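Local coordinates for putative uncharacterized protein (Dictyostelium purpureum, PDB 4R12) that probably serves as the substrate-recruiting subunit of gamma-secretase, the complex that cleaves Notch receptors and amyloid precursor protein within the membrane, at residues P105-S110 with E126-A131; I214-L219 with E262-F267; S511-N516 with V539-H544. All blocks are in the same frame, centred on the assembly; numbering follows the deposited sequence.

How the interactions relate
Interaction 1 lies in the small lobe, interaction 2 in the large lobe, their centres about 29 Å apart. Interaction 3 is the large-lobe contact's close neighbour, with centres about 15 Å and nearest atoms about 5 Å apart. Those two share supports: S205 accepts from N542 through its carbonyl and bonds E262 through its hydroxyl, strand 192-203 pairs with both 262-268 and 542-548, and I248 of helix 234-252 touches F265 as well as T513. Interactions 1 and 3 lie on opposite sides of the chain's centre, about 39 Å between centres. A glycan sugar lies about 4 Å from the side chain of Y106, and a calcium ion about 9 Å from that of S540.

Interaction 1: residues P105-S110 with E126-A131; sequences PYSPDS and EWNPNA
N128 reaches from one loop to S107 and S110 of the other, its side chain plugged into the bend that 107-110 makes. CG lies anti to the backbone N (chi1 -173°), which turns the amide across to the facing loop. N128 CB rests 3.5 Å from S110 O. Beyond it, N128 OD1 lies nearest the methylene of S107, 3.9 Å from S107 CB. N128 ND2 at the tip spends both hydrogens: one bond runs almost straight to S107 OG (2.9 Å, 168°) in the amide plane, the other reaches S110 O (3.0 Å, 152°) from above the carbonyl plane. S107 OG is thus gripped several times over, since it also accepts from D109 N at 3.2 Å, an ST turn, and is hydrogen-bonded to Y412 O. An aspartate in place of N128 would probably lose both donated bonds and set a carboxylate against S110 O. A131, which closes the type I turn begun at N128, presses its CB to 3.1 Å from D109 O, while its CA makes a C-H...O contact with S107 O (3.2 Å). W127 meets Y405 edge-to-face, and Y106 meets Y414 in the same manner. The arrangement is two irregular loops clamped by one asparagine amide; its reach from the small lobe to large-lobe tyrosines is consistent with the lid that nicastrins fold over the large-lobe pocket.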
ATOM      1  N   PRO A 105     -17.914 -10.005   6.503  1.00 28.09           N
ATOM      2  CA  PRO A 105     -16.963  -8.892   6.407  1.00 27.75           C
ATOM      3  C   PRO A 105     -15.932  -8.965   7.528  1.00 27.91           C
ATOM      4  O   PRO A 105     -16.259  -9.357   8.649  1.00 29.01           O
ATOM      5  CB  PRO A 105     -17.841  -7.637   6.562  1.00 29.94           C
ATOM      6  CG  PRO A 105     -19.268  -8.118   6.501  1.00 33.41           C
ATOM      7  CD  PRO A 105     -19.255  -9.551   6.915  1.00 30.55           C
ATOM      8  N   TYR A 106     -14.692  -8.594   7.233  1.00 27.80           N
ATOM      9  CA  TYR A 106     -13.645  -8.730   8.231  1.00 26.56           C
ATOM     10  C   TYR A 106     -12.474  -7.774   8.014  1.00 26.08           C
ATOM     11  O   TYR A 106     -11.920  -7.712   6.916  1.00 24.02           O
ATOM     12  CB  TYR A 106     -13.119 -10.185   8.253  1.00 26.50           C
ATOM     13  CG  TYR A 106     -12.025 -10.332   9.265  1.00 26.83           C
ATOM     14  CD1 TYR A 106     -12.317 -10.231  10.621  1.00 28.28           C
ATOM     15  CD2 TYR A 106     -10.698 -10.506   8.881  1.00 26.16           C
ATOM     16  CE1 TYR A 106     -11.340 -10.321  11.565  1.00 29.66           C
ATOM     17  CE2 TYR A 106      -9.691 -10.608   9.840  1.00 25.99           C
ATOM     18  CZ  TYR A 106     -10.032 -10.508  11.182  1.00 28.37           C
ATOM     19  OH  TYR A 106      -9.084 -10.593  12.166  1.00 29.24           O
ATOM     20  N   SER A 107     -12.093  -7.042   9.060  1.00 26.44           N
ATOM     21  CA  SER A 107     -10.870  -6.239   9.027  1.00 25.06           C
ATOM     22  C   SER A 107     -10.042  -6.440  10.293  1.00 26.89           C
ATOM     23  O   SER A 107     -10.520  -6.199  11.407  1.00 28.61           O
ATOM     24  CB  SER A 107     -11.195  -4.752   8.851  1.00 23.33           C
ATOM     25  OG  SER A 107     -10.025  -3.956   8.969  1.00 24.32           O
ATOM     26  N   PRO A 108      -8.793  -6.890  10.123  1.00 25.10           N
ATOM     27  CA  PRO A 108      -7.828  -7.039  11.215  1.00 25.74           C
ATOM     28  C   PRO A 108      -7.126  -5.722  11.519  1.00 26.46           C
ATOM     29  O   PRO A 108      -6.190  -5.687  12.305  1.00 26.58           O
ATOM     30  CB  PRO A 108      -6.824  -8.052  10.653  1.00 25.81           C
ATOM     31  CG  PRO A 108      -6.785  -7.691   9.185  1.00 22.84           C
ATOM     32  CD  PRO A 108      -8.198  -7.258   8.820  1.00 24.82           C
ATOM     33  N   ASP A 109      -7.563  -4.641  10.891  1.00 28.01           N
ATOM     34  CA  ASP A 109      -6.880  -3.367  11.067  1.00 28.45           C
ATOM     35  C   ASP A 109      -7.527  -2.533  12.170  1.00 30.04           C
ATOM     36  O   ASP A 109      -8.324  -3.041  12.955  1.00 30.18           O
ATOM     37  CB  ASP A 109      -6.860  -2.596   9.747  1.00 27.73           C
ATOM     38  CG  ASP A 109      -5.574  -1.812   9.551  1.00 30.54           C
ATOM     39  OD1 ASP A 109      -5.473  -0.698  10.110  1.00 34.20           O
ATOM     40  OD2 ASP A 109      -4.672  -2.306   8.838  1.00 30.59           O
ATOM     41  N   SER A 110      -7.180  -1.249  12.227  1.00 28.32           N
ATOM     42  CA  SER A 110      -7.696  -0.340  13.256  1.00 31.61           C
ATOM     43  C   SER A 110      -9.101   0.200  12.938  1.00 31.78           C
ATOM     44  O   SER A 110      -9.476   0.297  11.771  1.00 29.22           O
ATOM     45  CB  SER A 110      -6.722   0.831  13.430  1.00 29.90           C
ATOM     46  OG  SER A 110      -7.287   1.865  14.209  1.00 35.66           O
ATOM     47  N   GLU A 126     -15.310   6.297  14.137  1.00 32.47           N
ATOM     48  CA  GLU A 126     -14.752   5.020  13.738  1.00 32.19           C
ATOM     49  C   GLU A 126     -15.071   4.800  12.275  1.00 29.90           C
ATOM     50  O   GLU A 126     -16.198   4.422  11.939  1.00 31.09           O
ATOM     51  CB  GLU A 126     -15.322   3.876  14.574  1.00 32.54           C
ATOM     52  CG  GLU A 126     -15.056   4.018  16.065  1.00 36.63           C
ATOM     53  CD  GLU A 126     -15.413   2.763  16.835  1.00 42.68           C
ATOM     54  OE1 GLU A 126     -16.244   1.970  16.334  1.00 44.05           O
ATOM     55  OE2 GLU A 126     -14.869   2.578  17.945  1.00 46.86           O
ATOM     56  N   TRP A 127     -14.087   5.054  11.414  1.00 28.49           N
ATOM     57  CA  TRP A 127     -14.264   4.962   9.968  1.00 27.59           C
ATOM     58  C   TRP A 127     -14.340   3.507   9.487  1.00 27.59           C
ATOM     59  O   TRP A 127     -14.953   3.207   8.463  1.00 26.81           O
ATOM     60  CB  TRP A 127     -13.118   5.695   9.255  1.00 27.08           C
ATOM     61  CG  TRP A 127     -13.200   7.179   9.399  1.00 28.92           C
ATOM     62  CD1 TRP A 127     -12.542   7.965  10.310  1.00 29.51           C
ATOM     63  CD2 TRP A 127     -14.000   8.064   8.609  1.00 28.22           C
ATOM     64  NE1 TRP A 127     -12.897   9.294  10.130  1.00 29.64           N
ATOM     65  CE2 TRP A 127     -13.789   9.374   9.086  1.00 29.36           C
ATOM     66  CE3 TRP A 127     -14.880   7.871   7.536  1.00 26.98           C
ATOM     67  CZ2 TRP A 127     -14.423  10.487   8.528  1.00 29.36           C
ATOM     68  CZ3 TRP A 127     -15.506   8.974   6.979  1.00 28.00           C
ATOM     69  CH2 TRP A 127     -15.276  10.266   7.476  1.00 27.99           C
ATOM     70  N   ASN A 128     -13.728   2.616  10.263  1.00 26.27           N
ATOM     71  CA  ASN A 128     -13.643   1.188   9.956  1.00 26.55           C
ATOM     72  C   ASN A 128     -14.202   0.396  11.156  1.00 29.70           C
ATOM     73  O   ASN A 128     -13.462  -0.342  11.813  1.00 28.19           O
ATOM     74  CB  ASN A 128     -12.172   0.831   9.663  1.00 26.43           C
ATOM     75  CG  ASN A 128     -11.970  -0.608   9.166  1.00 24.77           C
ATOM     76  OD1 ASN A 128     -12.832  -1.188   8.518  1.00 26.09           O
ATOM     77  ND2 ASN A 128     -10.803  -1.185   9.485  1.00 25.43           N
ATOM     78  N   PRO A 129     -15.505   0.578  11.467  1.00 30.41           N
ATOM     79  CA  PRO A 129     -16.022   0.150  12.782  1.00 31.89           C
ATOM     80  C   PRO A 129     -16.097  -1.377  12.972  1.00 33.01           C
ATOM     81  O   PRO A 129     -16.155  -1.854  14.105  1.00 33.99           O
ATOM     82  CB  PRO A 129     -17.427   0.784  12.823  1.00 34.62           C
ATOM     83  CG  PRO A 129     -17.824   0.895  11.387  1.00 32.44           C
ATOM     84  CD  PRO A 129     -16.557   1.208  10.642  1.00 29.61           C
ATOM     85  N   ASN A 130     -16.073  -2.135  11.879  1.00 32.07           N
ATOM     86  CA  ASN A 130     -16.161  -3.592  11.967  1.00 34.29           C
ATOM     87  C   ASN A 130     -14.836  -4.256  12.382  1.00 34.04           C
ATOM     88  O   ASN A 130     -14.798  -5.445  12.681  1.00 34.66           O
ATOM     89  CB  ASN A 130     -16.635  -4.155  10.629  1.00 36.04           C
ATOM     90  CG  ASN A 130     -16.961  -5.630  10.696  1.00 37.98           C
ATOM     91  OD1 ASN A 130     -16.398  -6.435   9.951  1.00 37.89           O
ATOM     92  ND2 ASN A 130     -17.866  -5.998  11.596  1.00 38.88           N
ATOM     93  N   ALA A 131     -13.764  -3.471  12.414  1.00 30.88           N
ATOM     94  CA  ALA A 131     -12.416  -3.983  12.613  1.00 30.02           C
ATOM     95  C   ALA A 131     -12.214  -4.647  13.974  1.00 33.52           C
ATOM     96  O   ALA A 131     -12.764  -4.191  14.979  1.00 34.97           O
ATOM     97  CB  ALA A 131     -11.418  -2.851  12.446  1.00 28.15           C
TER
HETATM   98  O   HOH W   1     -13.536  -7.315  11.506  1.00 32.35           O

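Interaction 2: residues I214-L219 with E262-F267; sequences IILVML and EVVFAF
L216 carries CG anti to its own N (chi1 179°), and with the next torsion turned to the positive side this swings L216 CD1 onto the neighbouring strand, 3.8 Å from V264 CG1 and 4.0 Å from A266 CB. V264 is straddled: its other branch, CG2, packs 3.7 Å from I214 CG2, the two side chains crossing at a slant. On the reverse face L219 has CG wedged between its backbone N and carbonyl carbon (chi1 56°), a bend that directs CD1 to 3.7 Å from F267 CD2. V217 CB approaches F265 obliquely, 4.1 Å from CD1, while V263 CG1 of the ring's own strand lies above one face of it. Between these two layers of side chains the backbones run parallel, with an angle of 23° between the short axes and residues paired one to one from I214 with E262 to L219 with F267. Five N-H...O bonds alternate along them, from 2.7 Å between I215 N and E262 O to 3.1 Å between L219 N and A266 O, the last the least straight. All twelve residues are buried. E262, the one charged side chain among them, bends at its second torsion and leads away from strand 214-219, its carboxylate hydrogen-bonded to S205 OG and D209 N. This is parallel sheet of the large lobe, whose fold resembles that of zinc-dependent exopeptidases. Helix 234-252, which links the two strands, covers the side bearing V217, L219, F265 and F267; helix 385-389 packs on L216 and M218 opposite. Strand 319-325 extends the sheet beyond 214-220, and antiparallel strand 192-203 flanks 262-268 on its other edge.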
ATOM      1  N   ILE A 214      -0.032  24.962  -9.429  1.00 35.45           N
ATOM      2  CA  ILE A 214       0.047  23.508  -9.557  1.00 34.79           C
ATOM      3  C   ILE A 214      -1.232  22.841  -9.071  1.00 33.38           C
ATOM      4  O   ILE A 214      -1.708  23.126  -7.979  1.00 31.49           O
ATOM      5  CB  ILE A 214       1.240  22.933  -8.762  1.00 33.49           C
ATOM      6  CG1 ILE A 214       2.567  23.427  -9.341  1.00 33.23           C
ATOM      7  CG2 ILE A 214       1.205  21.410  -8.762  1.00 30.79           C
ATOM      8  CD1 ILE A 214       3.780  23.109  -8.458  1.00 30.23           C
ATOM      9  N   ILE A 215      -1.795  21.974  -9.903  1.00 29.93           N
ATOM     10  CA  ILE A 215      -2.857  21.070  -9.485  1.00 29.02           C
ATOM     11  C   ILE A 215      -2.190  19.769  -9.036  1.00 29.07           C
ATOM     12  O   ILE A 215      -1.504  19.126  -9.817  1.00 28.19           O
ATOM     13  CB  ILE A 215      -3.855  20.764 -10.623  1.00 30.17           C
ATOM     14  CG1 ILE A 215      -4.417  22.053 -11.230  1.00 33.17           C
ATOM     15  CG2 ILE A 215      -4.967  19.829 -10.138  1.00 26.56           C
ATOM     16  CD1 ILE A 215      -5.125  22.919 -10.245  1.00 33.74           C
ATOM     17  N   LEU A 216      -2.375  19.401  -7.775  1.00 27.62           N
ATOM     18  CA  LEU A 216      -1.796  18.176  -7.255  1.00 27.70           C
ATOM     19  C   LEU A 216      -2.856  17.077  -7.220  1.00 26.14           C
ATOM     20  O   LEU A 216      -3.878  17.206  -6.538  1.00 25.16           O
ATOM     21  CB  LEU A 216      -1.224  18.401  -5.859  1.00 27.36           C
ATOM     22  CG  LEU A 216      -0.612  17.166  -5.201  1.00 28.13           C
ATOM     23  CD1 LEU A 216       0.546  16.627  -6.050  1.00 25.32           C
ATOM     24  CD2 LEU A 216      -0.156  17.501  -3.783  1.00 29.21           C
ATOM     25  N   VAL A 217      -2.612  16.007  -7.958  1.00 24.35           N
ATOM     26  CA  VAL A 217      -3.520  14.865  -7.974  1.00 23.66           C
ATOM     27  C   VAL A 217      -2.766  13.674  -7.389  1.00 23.03           C
ATOM     28  O   VAL A 217      -1.740  13.283  -7.910  1.00 24.04           O
ATOM     29  CB  VAL A 217      -4.002  14.549  -9.398  1.00 24.31           C
ATOM     30  CG1 VAL A 217      -4.938  13.349  -9.392  1.00 22.80           C
ATOM     31  CG2 VAL A 217      -4.672  15.777 -10.022  1.00 26.99           C
ATOM     32  N   MET A 218      -3.270  13.103  -6.305  1.00 22.31           N
ATOM     33  CA  MET A 218      -2.452  12.185  -5.522  1.00 21.68           C
ATOM     34  C   MET A 218      -3.251  11.059  -4.909  1.00 23.55           C
ATOM     35  O   MET A 218      -4.490  11.109  -4.872  1.00 21.12           O
ATOM     36  CB  MET A 218      -1.750  12.943  -4.406  1.00 22.19           C
ATOM     37  CG  MET A 218      -2.705  13.390  -3.309  1.00 24.69           C
ATOM     38  SD  MET A 218      -1.925  14.667  -2.300  1.00 30.62           S
ATOM     39  CE  MET A 218      -2.968  14.611  -0.840  1.00 25.09           C
ATOM     40  N   LEU A 219      -2.528  10.058  -4.413  1.00 23.02           N
ATOM     41  CA  LEU A 219      -3.131   8.930  -3.725  1.00 20.56           C
ATOM     42  C   LEU A 219      -2.060   8.208  -2.920  1.00 22.72           C
ATOM     43  O   LEU A 219      -0.860   8.333  -3.209  1.00 22.73           O
ATOM     44  CB  LEU A 219      -3.799   7.959  -4.710  1.00 20.89           C
ATOM     45  CG  LEU A 219      -3.001   7.350  -5.870  1.00 22.92           C
ATOM     46  CD1 LEU A 219      -2.087   6.195  -5.424  1.00 21.72           C
ATOM     47  CD2 LEU A 219      -3.971   6.875  -6.968  1.00 21.15           C
ATOM     48  N   GLU A 262      -0.059  23.831 -14.103  1.00 33.88           N
ATOM     49  CA  GLU A 262       0.722  22.603 -14.099  1.00 32.60           C
ATOM     50  C   GLU A 262      -0.059  21.521 -13.374  1.00 32.11           C
ATOM     51  O   GLU A 262      -0.786  21.810 -12.419  1.00 33.55           O
ATOM     52  CB  GLU A 262       2.078  22.823 -13.422  1.00 35.22           C
ATOM     53  CG  GLU A 262       2.970  23.826 -14.117  1.00 36.11           C
ATOM     54  CD  GLU A 262       3.661  23.265 -15.348  1.00 39.11           C
ATOM     55  OE1 GLU A 262       3.453  22.077 -15.690  1.00 37.24           O
ATOM     56  OE2 GLU A 262       4.428  24.020 -15.973  1.00 38.86           O
ATOM     57  N   VAL A 263       0.070  20.281 -13.822  1.00 30.98           N
ATOM     58  CA  VAL A 263      -0.493  19.173 -13.068  1.00 29.80           C
ATOM     59  C   VAL A 263       0.640  18.271 -12.606  1.00 27.15           C
ATOM     60  O   VAL A 263       1.489  17.862 -13.404  1.00 28.98           O
ATOM     61  CB  VAL A 263      -1.521  18.358 -13.889  1.00 31.02           C
ATOM     62  CG1 VAL A 263      -2.039  17.192 -13.066  1.00 27.05           C
ATOM     63  CG2 VAL A 263      -2.689  19.250 -14.306  1.00 29.12           C
ATOM     64  N   VAL A 264       0.655  17.988 -11.308  1.00 28.04           N
ATOM     65  CA  VAL A 264       1.604  17.054 -10.722  1.00 25.82           C
ATOM     66  C   VAL A 264       0.847  15.851 -10.163  1.00 24.66           C
ATOM     67  O   VAL A 264      -0.098  16.006  -9.395  1.00 24.61           O
ATOM     68  CB  VAL A 264       2.440  17.712  -9.600  1.00 24.97           C
ATOM     69  CG1 VAL A 264       3.220  16.659  -8.819  1.00 24.34           C
ATOM     70  CG2 VAL A 264       3.386  18.746 -10.182  1.00 27.03           C
ATOM     71  N   PHE A 265       1.260  14.657 -10.570  1.00 25.54           N
ATOM     72  CA  PHE A 265       0.655  13.433 -10.065  1.00 24.57           C
ATOM     73  C   PHE A 265       1.567  12.867  -9.000  1.00 24.31           C
ATOM     74  O   PHE A 265       2.779  12.756  -9.223  1.00 24.27           O
ATOM     75  CB  PHE A 265       0.446  12.412 -11.195  1.00 24.45           C
ATOM     76  CG  PHE A 265      -0.310  12.963 -12.378  1.00 24.71           C
ATOM     77  CD1 PHE A 265      -1.700  12.964 -12.391  1.00 25.78           C
ATOM     78  CD2 PHE A 265       0.366  13.485 -13.465  1.00 25.69           C
ATOM     79  CE1 PHE A 265      -2.400  13.472 -13.472  1.00 25.10           C
ATOM     80  CE2 PHE A 265      -0.327  13.995 -14.557  1.00 25.61           C
ATOM     81  CZ  PHE A 265      -1.713  13.987 -14.553  1.00 26.90           C
ATOM     82  N   ALA A 266       1.023  12.509  -7.844  1.00 23.92           N
ATOM     83  CA  ALA A 266       1.885  11.948  -6.796  1.00 24.53           C
ATOM     84  C   ALA A 266       1.350  10.627  -6.254  1.00 24.15           C
ATOM     85  O   ALA A 266       0.167  10.507  -5.917  1.00 23.30           O
ATOM     86  CB  ALA A 266       2.078  12.968  -5.640  1.00 25.38           C
ATOM     87  N   PHE A 267       2.239   9.637  -6.179  1.00 23.77           N
ATOM     88  CA  PHE A 267       1.927   8.330  -5.619  1.00 22.32           C
ATOM     89  C   PHE A 267       2.705   8.166  -4.317  1.00 25.00           C
ATOM     90  O   PHE A 267       3.905   7.878  -4.364  1.00 23.92           O
ATOM     91  CB  PHE A 267       2.301   7.203  -6.604  1.00 23.21           C
ATOM     92  CG  PHE A 267       1.491   7.207  -7.885  1.00 22.28           C
ATOM     93  CD1 PHE A 267       1.710   8.163  -8.870  1.00 23.95           C
ATOM     94  CD2 PHE A 267       0.514   6.245  -8.100  1.00 21.97           C
ATOM     95  CE1 PHE A 267       0.958   8.158 -10.041  1.00 22.35           C
ATOM     96  CE2 PHE A 267      -0.239   6.234  -9.274  1.00 22.80           C
ATOM     97  CZ  PHE A 267      -0.012   7.178 -10.245  1.00 21.55           C
TER

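Interaction 3: residues S511-N516 with V539-H544; sequences SITQYN and VSSNTH
Segments 513-516 and 539-543 run roughly antiparallel, their end-to-end directions 144° apart, and meet in a classic beta bulge in which Y515 and N516 both face S540. Two backbone bonds fasten it, Y515 N to S540 O (2.9 Å) and S540 N to N516 O (2.8 Å), so that the chain leaving helix 500-512 enters the small antiparallel sheet of 516-522, 536-540 and 532-534. Y515 places CG in the cramped spot between its N and carbonyl carbon (chi1 53°), which lays the ring over the other segment: S540 CB sits over one face, 4.0 Å from the centroid and 28° off the normal, a CH-pi contact. The backbone N of N542 lies at the same ring's edge. Q514 crosses V539 at a slant, its CB 3.5 Å from V539 CG1, and its chain, extended beyond CG, reaches the helix end, where NE2 donates to S511 O (2.9 Å). The backbone N of Q514 reaches that same oxygen from the opposite face, so S511 O is gripped twice. Further in, T513, S541 and T543 gather their hydroxyls; T513 OG1 is 2.8 Å from S541 OG, bonds to L509 O and shares S202 OG with T543. S540 also touches S531, a ligand of the calcium ion. Where N542 centres an inverse gamma turn, a water in the plane of the Y515 ring bridges the segments, donating to T513 O at 2.7 Å and accepting from N542 N at 3.0 Å.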
ATOM      1  N   SER A 511       7.735   6.113 -17.931  1.00 23.42           N
ATOM      2  CA  SER A 511       7.559   5.851 -19.350  1.00 25.90           C
ATOM      3  C   SER A 511       6.318   6.539 -19.935  1.00 24.84           C
ATOM      4  O   SER A 511       6.390   7.136 -21.011  1.00 26.99           O
ATOM      5  CB  SER A 511       7.481   4.337 -19.597  1.00 25.52           C
ATOM      6  OG  SER A 511       7.240   4.080 -20.964  1.00 24.29           O
ATOM      7  N   ILE A 512       5.186   6.466 -19.231  1.00 25.74           N
ATOM      8  CA  ILE A 512       3.940   6.999 -19.784  1.00 25.72           C
ATOM      9  C   ILE A 512       4.020   8.513 -19.960  1.00 27.21           C
ATOM     10  O   ILE A 512       3.425   9.088 -20.871  1.00 28.66           O
ATOM     11  CB  ILE A 512       2.743   6.673 -18.879  1.00 25.76           C
ATOM     12  CG1 ILE A 512       2.398   5.194 -18.967  1.00 25.51           C
ATOM     13  CG2 ILE A 512       1.514   7.482 -19.282  1.00 28.89           C
ATOM     14  CD1 ILE A 512       1.398   4.835 -17.843  1.00 27.92           C
ATOM     15  N   THR A 513       4.781   9.155 -19.089  1.00 23.28           N
ATOM     16  CA  THR A 513       4.858  10.607 -19.084  1.00 25.16           C
ATOM     17  C   THR A 513       6.091  11.144 -19.819  1.00 27.53           C
ATOM     18  O   THR A 513       6.384  12.332 -19.750  1.00 27.92           O
ATOM     19  CB  THR A 513       4.862  11.136 -17.636  1.00 27.47           C
ATOM     20  OG1 THR A 513       5.947  10.542 -16.924  1.00 24.45           O
ATOM     21  CG2 THR A 513       3.548  10.778 -16.915  1.00 23.27           C
ATOM     22  N   GLN A 514       6.805  10.276 -20.533  1.00 25.56           N
ATOM     23  CA  GLN A 514       8.028  10.696 -21.221  1.00 27.92           C
ATOM     24  C   GLN A 514       7.771  11.831 -22.223  1.00 30.85           C
ATOM     25  O   GLN A 514       6.690  11.914 -22.814  1.00 31.20           O
ATOM     26  CB  GLN A 514       8.672   9.505 -21.946  1.00 26.89           C
ATOM     27  CG  GLN A 514       7.890   9.019 -23.153  1.00 30.11           C
ATOM     28  CD  GLN A 514       8.493   7.768 -23.771  1.00 30.08           C
ATOM     29  OE1 GLN A 514       9.242   7.842 -24.747  1.00 30.63           O
ATOM     30  NE2 GLN A 514       8.158   6.612 -23.206  1.00 26.39           N
ATOM     31  N   TYR A 515       8.761  12.703 -22.405  1.00 27.52           N
ATOM     32  CA  TYR A 515       8.690  13.708 -23.467  1.00 30.05           C
ATOM     33  C   TYR A 515       9.747  13.483 -24.554  1.00 33.82           C
ATOM     34  O   TYR A 515       9.685  14.100 -25.613  1.00 32.10           O
ATOM     35  CB  TYR A 515       8.815  15.129 -22.885  1.00 31.28           C
ATOM     36  CG  TYR A 515      10.012  15.372 -21.991  1.00 33.45           C
ATOM     37  CD1 TYR A 515      11.229  15.783 -22.521  1.00 35.10           C
ATOM     38  CD2 TYR A 515       9.917  15.222 -20.612  1.00 31.55           C
ATOM     39  CE1 TYR A 515      12.317  16.018 -21.709  1.00 35.11           C
ATOM     40  CE2 TYR A 515      10.999  15.454 -19.791  1.00 31.20           C
ATOM     41  CZ  TYR A 515      12.200  15.852 -20.350  1.00 33.06           C
ATOM     42  OH  TYR A 515      13.283  16.083 -19.549  1.00 36.52           O
ATOM     43  N   ASN A 516      10.707  12.598 -24.309  1.00 31.17           N
ATOM     44  CA  ASN A 516      11.716  12.303 -25.329  1.00 33.28           C
ATOM     45  C   ASN A 516      12.282  10.893 -25.149  1.00 32.69           C
ATOM     46  O   ASN A 516      12.287  10.341 -24.042  1.00 29.50           O
ATOM     47  CB  ASN A 516      12.847  13.344 -25.289  1.00 35.88           C
ATOM     48  CG  ASN A 516      13.742  13.309 -26.542  1.00 41.29           C
ATOM     49  OD1 ASN A 516      13.289  12.982 -27.641  1.00 38.17           O
ATOM     50  ND2 ASN A 516      15.015  13.656 -26.371  1.00 44.22           N
ATOM     51  N   VAL A 539      15.419   7.517 -22.236  1.00 27.91           N
ATOM     52  CA  VAL A 539      14.083   8.098 -22.161  1.00 27.39           C
ATOM     53  C   VAL A 539      14.069   9.230 -21.144  1.00 28.98           C
ATOM     54  O   VAL A 539      14.579   9.093 -20.031  1.00 27.54           O
ATOM     55  CB  VAL A 539      13.027   7.033 -21.785  1.00 26.24           C
ATOM     56  CG1 VAL A 539      11.632   7.637 -21.731  1.00 25.54           C
ATOM     57  CG2 VAL A 539      13.079   5.869 -22.779  1.00 26.90           C
ATOM     58  N   SER A 540      13.486  10.353 -21.540  1.00 28.08           N
ATOM     59  CA  SER A 540      13.452  11.524 -20.676  1.00 28.96           C
ATOM     60  C   SER A 540      12.039  11.743 -20.156  1.00 27.86           C
ATOM     61  O   SER A 540      11.087  11.756 -20.926  1.00 28.75           O
ATOM     62  CB  SER A 540      13.942  12.754 -21.431  1.00 32.49           C
ATOM     63  OG  SER A 540      15.290  12.583 -21.834  1.00 33.18           O
ATOM     64  N   SER A 541      11.924  11.913 -18.848  1.00 28.71           N
ATOM     65  CA  SER A 541      10.633  12.161 -18.193  1.00 28.68           C
ATOM     66  C   SER A 541      10.837  12.921 -16.894  1.00 28.16           C
ATOM     67  O   SER A 541      11.780  12.643 -16.152  1.00 27.28           O
ATOM     68  CB  SER A 541       9.906  10.841 -17.906  1.00 25.20           C
ATOM     69  OG  SER A 541       8.666  11.059 -17.249  1.00 25.34           O
ATOM     70  N   ASN A 542       9.929  13.850 -16.610  1.00 28.21           N
ATOM     71  CA  ASN A 542       9.933  14.612 -15.361  1.00 28.29           C
ATOM     72  C   ASN A 542       9.253  13.821 -14.241  1.00 26.66           C
ATOM     73  O   ASN A 542       8.247  14.252 -13.665  1.00 24.96           O
ATOM     74  CB  ASN A 542       9.245  15.969 -15.572  1.00 29.80           C
ATOM     75  CG  ASN A 542       9.618  16.987 -14.517  1.00 32.19           C
ATOM     76  OD1 ASN A 542      10.548  16.785 -13.743  1.00 31.56           O
ATOM     77  ND2 ASN A 542       8.893  18.092 -14.487  1.00 33.34           N
ATOM     78  N   THR A 543       9.828  12.659 -13.945  1.00 28.30           N
ATOM     79  CA  THR A 543       9.285  11.704 -12.977  1.00 26.79           C
ATOM     80  C   THR A 543      10.377  11.349 -11.982  1.00 27.00           C
ATOM     81  O   THR A 543      11.515  11.107 -12.378  1.00 28.84           O
ATOM     82  CB  THR A 543       8.786  10.429 -13.687  1.00 25.57           C
ATOM     83  OG1 THR A 543       7.733  10.777 -14.594  1.00 25.74           O
ATOM     84  CG2 THR A 543       8.278   9.377 -12.685  1.00 24.20           C
ATOM     85  N   HIS A 544      10.042  11.309 -10.696  1.00 26.07           N
ATOM     86  CA  HIS A 544      11.066  11.308  -9.651  1.00 27.42           C
ATOM     87  C   HIS A 544      10.669  10.502  -8.427  1.00 26.86           C
ATOM     88  O   HIS A 544       9.517  10.544  -7.986  1.00 25.31           O
ATOM     89  CB  HIS A 544      11.381  12.757  -9.236  1.00 27.66           C
ATOM     90  CG  HIS A 544      11.679  13.650 -10.401  1.00 29.76           C
ATOM     91  ND1 HIS A 544      12.904  13.667 -11.031  1.00 32.78           N
ATOM     92  CD2 HIS A 544      10.888  14.509 -11.089  1.00 30.62           C
ATOM     93  CE1 HIS A 544      12.867  14.520 -12.041  1.00 33.77           C
ATOM     94  NE2 HIS A 544      11.654  15.046 -12.096  1.00 33.33           N
TER
HETATM   95  O   HOH W   2       7.509  14.321 -18.259  1.00 28.56           O